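Local coordinates for glycosylation Associate Protein 3 (Streptococcus agalactiae serotype V, PDB 6OYC) that probably works with its Gap1 and Gap2 partners in the accessory Sec system that glycosylates and secretes bacterial surface proteins, at residues S5-D10 with Y44-Q49. Numbering follows the deposited sequence.
Sequences SYIYWD and YTWSSQ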
ATOM      1  N   SER C   5       2.898  -1.320 -10.037  1.00 35.78           N
ATOM      2  CA  SER C   5       3.894  -1.014  -9.027  1.00 35.16           C
ATOM      3  C   SER C   5       3.531   0.277  -8.307  1.00 38.02           C
ATOM      4  O   SER C   5       3.204   1.287  -8.942  1.00 35.16           O
ATOM      5  CB  SER C   5       5.275  -0.902  -9.656  1.00 33.17           C
ATOM      6  OG  SER C   5       5.617  -2.126 -10.267  1.00 36.00           O
ATOM      7  N   TYR C   6       3.587   0.237  -6.983  1.00 38.75           N
ATOM      8  CA  TYR C   6       3.470   1.437  -6.178  1.00 37.05           C
ATOM      9  C   TYR C   6       4.874   1.820  -5.746  1.00 37.76           C
ATOM     10  O   TYR C   6       5.636   0.978  -5.266  1.00 39.03           O
ATOM     11  CB  TYR C   6       2.543   1.231  -4.982  1.00 40.46           C
ATOM     12  CG  TYR C   6       1.064   1.104  -5.350  1.00 39.76           C
ATOM     13  CD1 TYR C   6       0.537  -0.109  -5.790  1.00 39.00           C
ATOM     14  CD2 TYR C   6       0.190   2.195  -5.239  1.00 39.35           C
ATOM     15  CE1 TYR C   6      -0.833  -0.232  -6.120  1.00 40.58           C
ATOM     16  CE2 TYR C   6      -1.173   2.083  -5.565  1.00 38.62           C
ATOM     17  CZ  TYR C   6      -1.675   0.869  -5.999  1.00 41.30           C
ATOM     18  OH  TYR C   6      -3.010   0.749  -6.329  1.00 47.90           O
ATOM     19  N   ILE C   7       5.214   3.086  -5.942  1.00 36.55           N
ATOM     20  CA  ILE C   7       6.587   3.549  -5.929  1.00 37.62           C
ATOM     21  C   ILE C   7       6.686   4.701  -4.937  1.00 38.71           C
ATOM     22  O   ILE C   7       5.956   5.694  -5.057  1.00 38.06           O
ATOM     23  CB  ILE C   7       7.018   3.972  -7.347  1.00 39.32           C
ATOM     24  CG1 ILE C   7       7.188   2.742  -8.235  1.00 39.84           C
ATOM     25  CG2 ILE C   7       8.266   4.728  -7.331  1.00 38.61           C
ATOM     26  CD1 ILE C   7       6.817   3.026  -9.714  1.00 42.24           C
ATOM     27  N   TYR C   8       7.596   4.572  -3.972  1.00 34.57           N
ATOM     28  CA  TYR C   8       7.647   5.425  -2.797  1.00 38.23           C
ATOM     29  C   TYR C   8       8.965   6.186  -2.726  1.00 39.29           C
ATOM     30  O   TYR C   8      10.007   5.715  -3.200  1.00 38.50           O
ATOM     31  CB  TYR C   8       7.455   4.583  -1.523  1.00 36.51           C
ATOM     32  CG  TYR C   8       6.101   3.922  -1.467  1.00 34.57           C
ATOM     33  CD1 TYR C   8       5.007   4.582  -0.927  1.00 37.78           C
ATOM     34  CD2 TYR C   8       5.909   2.646  -1.974  1.00 34.76           C
ATOM     35  CE1 TYR C   8       3.754   3.983  -0.886  1.00 37.64           C
ATOM     36  CE2 TYR C   8       4.674   2.042  -1.936  1.00 34.13           C
ATOM     37  CZ  TYR C   8       3.599   2.709  -1.397  1.00 37.89           C
ATOM     38  OH  TYR C   8       2.362   2.093  -1.367  1.00 46.44           O
ATOM     39  N   TRP C   9       8.912   7.369  -2.120  1.00 39.03           N
ATOM     40  CA  TRP C   9      10.101   8.203  -1.949  1.00 39.43           C
ATOM     41  C   TRP C   9      10.911   7.692  -0.760  1.00 43.35           C
ATOM     42  O   TRP C   9      10.432   7.702   0.381  1.00 44.97           O
ATOM     43  CB  TRP C   9       9.690   9.665  -1.762  1.00 37.94           C
ATOM     44  CG  TRP C   9      10.801  10.660  -1.575  1.00 40.24           C
ATOM     45  CD1 TRP C   9      12.120  10.396  -1.307  1.00 42.66           C
ATOM     46  CD2 TRP C   9      10.689  12.085  -1.633  1.00 36.75           C
ATOM     47  NE1 TRP C   9      12.822  11.565  -1.193  1.00 38.22           N
ATOM     48  CE2 TRP C   9      11.973  12.617  -1.398  1.00 36.29           C
ATOM     49  CE3 TRP C   9       9.628  12.965  -1.863  1.00 39.21           C
ATOM     50  CZ2 TRP C   9      12.225  13.987  -1.380  1.00 39.17           C
ATOM     51  CZ3 TRP C   9       9.883  14.330  -1.844  1.00 37.93           C
ATOM     52  CH2 TRP C   9      11.172  14.824  -1.600  1.00 42.18           C
ATOM     53  N   ASP C  10      12.133   7.243  -1.033  1.00 48.08           N
ATOM     54  CA  ASP C  10      13.073   6.804  -0.011  1.00 50.08           C
ATOM     55  C   ASP C  10      14.074   7.914   0.327  1.00 48.42           C
ATOM     56  O   ASP C  10      14.416   8.744  -0.517  1.00 51.38           O
ATOM     57  CB  ASP C  10      13.798   5.556  -0.494  1.00 45.46           C
ATOM     58  CG  ASP C  10      14.292   4.728   0.627  1.00 50.41           C
ATOM     59  OD1 ASP C  10      15.390   5.028   1.136  1.00 50.08           O
ATOM     60  OD2 ASP C  10      13.578   3.782   1.011  1.00 56.75           O
ATOM     61  N   TYR C  44      14.121  13.560  -6.166  1.00 37.52           N
ATOM     62  CA  TYR C  44      14.280  12.130  -5.986  1.00 37.91           C
ATOM     63  C   TYR C  44      14.209  11.452  -7.344  1.00 37.07           C
ATOM     64  O   TYR C  44      13.428  11.865  -8.206  1.00 34.31           O
ATOM     65  CB  TYR C  44      13.202  11.566  -5.041  1.00 36.57           C
ATOM     66  CG  TYR C  44      13.529  10.159  -4.650  1.00 39.35           C
ATOM     67  CD1 TYR C  44      14.532   9.896  -3.724  1.00 39.75           C
ATOM     68  CD2 TYR C  44      12.891   9.082  -5.258  1.00 37.29           C
ATOM     69  CE1 TYR C  44      14.873   8.600  -3.394  1.00 42.95           C
ATOM     70  CE2 TYR C  44      13.213   7.777  -4.920  1.00 39.49           C
ATOM     71  CZ  TYR C  44      14.204   7.542  -3.983  1.00 42.22           C
ATOM     72  OH  TYR C  44      14.552   6.254  -3.653  1.00 45.69           O
ATOM     73  N   THR C  45      15.009  10.403  -7.520  1.00 36.69           N
ATOM     74  CA  THR C  45      15.021   9.637  -8.761  1.00 35.83           C
ATOM     75  C   THR C  45      14.960   8.146  -8.455  1.00 34.13           C
ATOM     76  O   THR C  45      15.774   7.630  -7.681  1.00 33.79           O
ATOM     77  CB  THR C  45      16.265   9.954  -9.607  1.00 31.68           C
ATOM     78  OG1 THR C  45      16.173  11.296 -10.091  1.00 35.79           O
ATOM     79  CG2 THR C  45      16.347   9.019 -10.824  1.00 30.49           C
ATOM     80  N   TRP C  46      13.994   7.471  -9.071  1.00 33.46           N
ATOM     81  CA  TRP C  46      13.862   6.022  -9.093  1.00 30.52           C
ATOM     82  C   TRP C  46      14.503   5.455 -10.358  1.00 29.91           C
ATOM     83  O   TRP C  46      14.547   6.113 -11.400  1.00 31.35           O
ATOM     84  CB  TRP C  46      12.389   5.616  -9.063  1.00 31.24           C
ATOM     85  CG  TRP C  46      11.619   6.042  -7.861  1.00 35.79           C
ATOM     86  CD1 TRP C  46      11.408   5.313  -6.729  1.00 36.44           C
ATOM     87  CD2 TRP C  46      10.908   7.278  -7.683  1.00 33.84           C
ATOM     88  NE1 TRP C  46      10.626   6.021  -5.846  1.00 37.80           N
ATOM     89  CE2 TRP C  46      10.296   7.226  -6.409  1.00 38.18           C
ATOM     90  CE3 TRP C  46      10.739   8.424  -8.467  1.00 31.12           C
ATOM     91  CZ2 TRP C  46       9.529   8.280  -5.900  1.00 35.12           C
ATOM     92  CZ3 TRP C  46       9.967   9.465  -7.964  1.00 34.76           C
ATOM     93  CH2 TRP C  46       9.375   9.387  -6.693  1.00 33.87           C
ATOM     94  N   SER C  47      14.956   4.204 -10.285  1.00 27.87           N
ATOM     95  CA  SER C  47      15.685   3.643 -11.417  1.00 30.28           C
ATOM     96  C   SER C  47      15.279   2.196 -11.686  1.00 28.56           C
ATOM     97  O   SER C  47      14.987   1.430 -10.762  1.00 30.63           O
ATOM     98  CB  SER C  47      17.209   3.723 -11.193  1.00 27.45           C
ATOM     99  OG  SER C  47      17.869   3.138 -12.302  1.00 37.46           O
ATOM    100  N   SER C  48      15.296   1.826 -12.970  1.00 25.69           N
ATOM    101  CA  SER C  48      14.966   0.477 -13.419  1.00 27.71           C
ATOM    102  C   SER C  48      16.163  -0.472 -13.419  1.00 28.16           C
ATOM    103  O   SER C  48      15.989  -1.663 -13.716  1.00 28.17           O
ATOM    104  CB  SER C  48      14.332   0.518 -14.828  1.00 25.18           C
ATOM    105  OG  SER C  48      15.275   0.461 -15.891  1.00 23.66           O
ATOM    106  N   GLN C  49      17.361   0.014 -13.106  1.00 29.93           N
ATOM    107  CA  GLN C  49      18.562  -0.812 -13.125  1.00 28.81           C
ATOM    108  C   GLN C  49      19.622  -0.167 -12.249  1.00 27.74           C
ATOM    109  O   GLN C  49      19.762   1.056 -12.249  1.00 31.02           O
ATOM    110  CB  GLN C  49      19.098  -0.978 -14.545  1.00 28.95           C
ATOM    111  CG  GLN C  49      20.351  -1.823 -14.626  1.00 23.91           C
ATOM    112  CD  GLN C  49      20.493  -2.488 -15.982  1.00 33.15           C
ATOM    113  OE1 GLN C  49      19.491  -2.832 -16.664  1.00 29.50           O
ATOM    114  NE2 GLN C  49      21.737  -2.650 -16.403  1.00 32.89           N
TER
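The indole NE1 of W46 gives its hydrogen to the main-chain O of Y8 at 2.7 Å, with an N-H...O angle of 160°. The oxygen lies close to the indole plane, whereas NE1 stands well above the carbonyl plane. Tryptophan suits this place because it fills an apolar interior yet carries one N-H for the main-chain carbonyl of Y8. W46 is wedged between I7 and Y44: CG2 of I7 lies over one face of the indole in a CH-pi contact, and CD2 of Y44 sits 3.3 Å above the opposite face. The side chain of the branched I7 leaves the backbone toward 44-49, and CG2, anti to the backbone N, comes to lie over the indole, while the Y8 side chain turns away and its OH bonds to K172. The broad, flat rings of Y44 and W9 cover each other obliquely, planes at 32° and centroids 4.5 Å apart; CB of Y44 covers the five-membered ring of W9. With CG anti to the backbone N (chi1 -169°), the Y44 ring reaches across to exposed D10, whose CB is 3.3 Å from the tyrosine OH. L123, F133 and L136, from strands 118-125 and 130-140, also border this interior. The contact therefore joins the two antiparallel sheets face to face in a beta-sandwich arrangement, through aromatic and aliphatic surfaces, with one indole N-H satisfying a main-chain carbonyl between them.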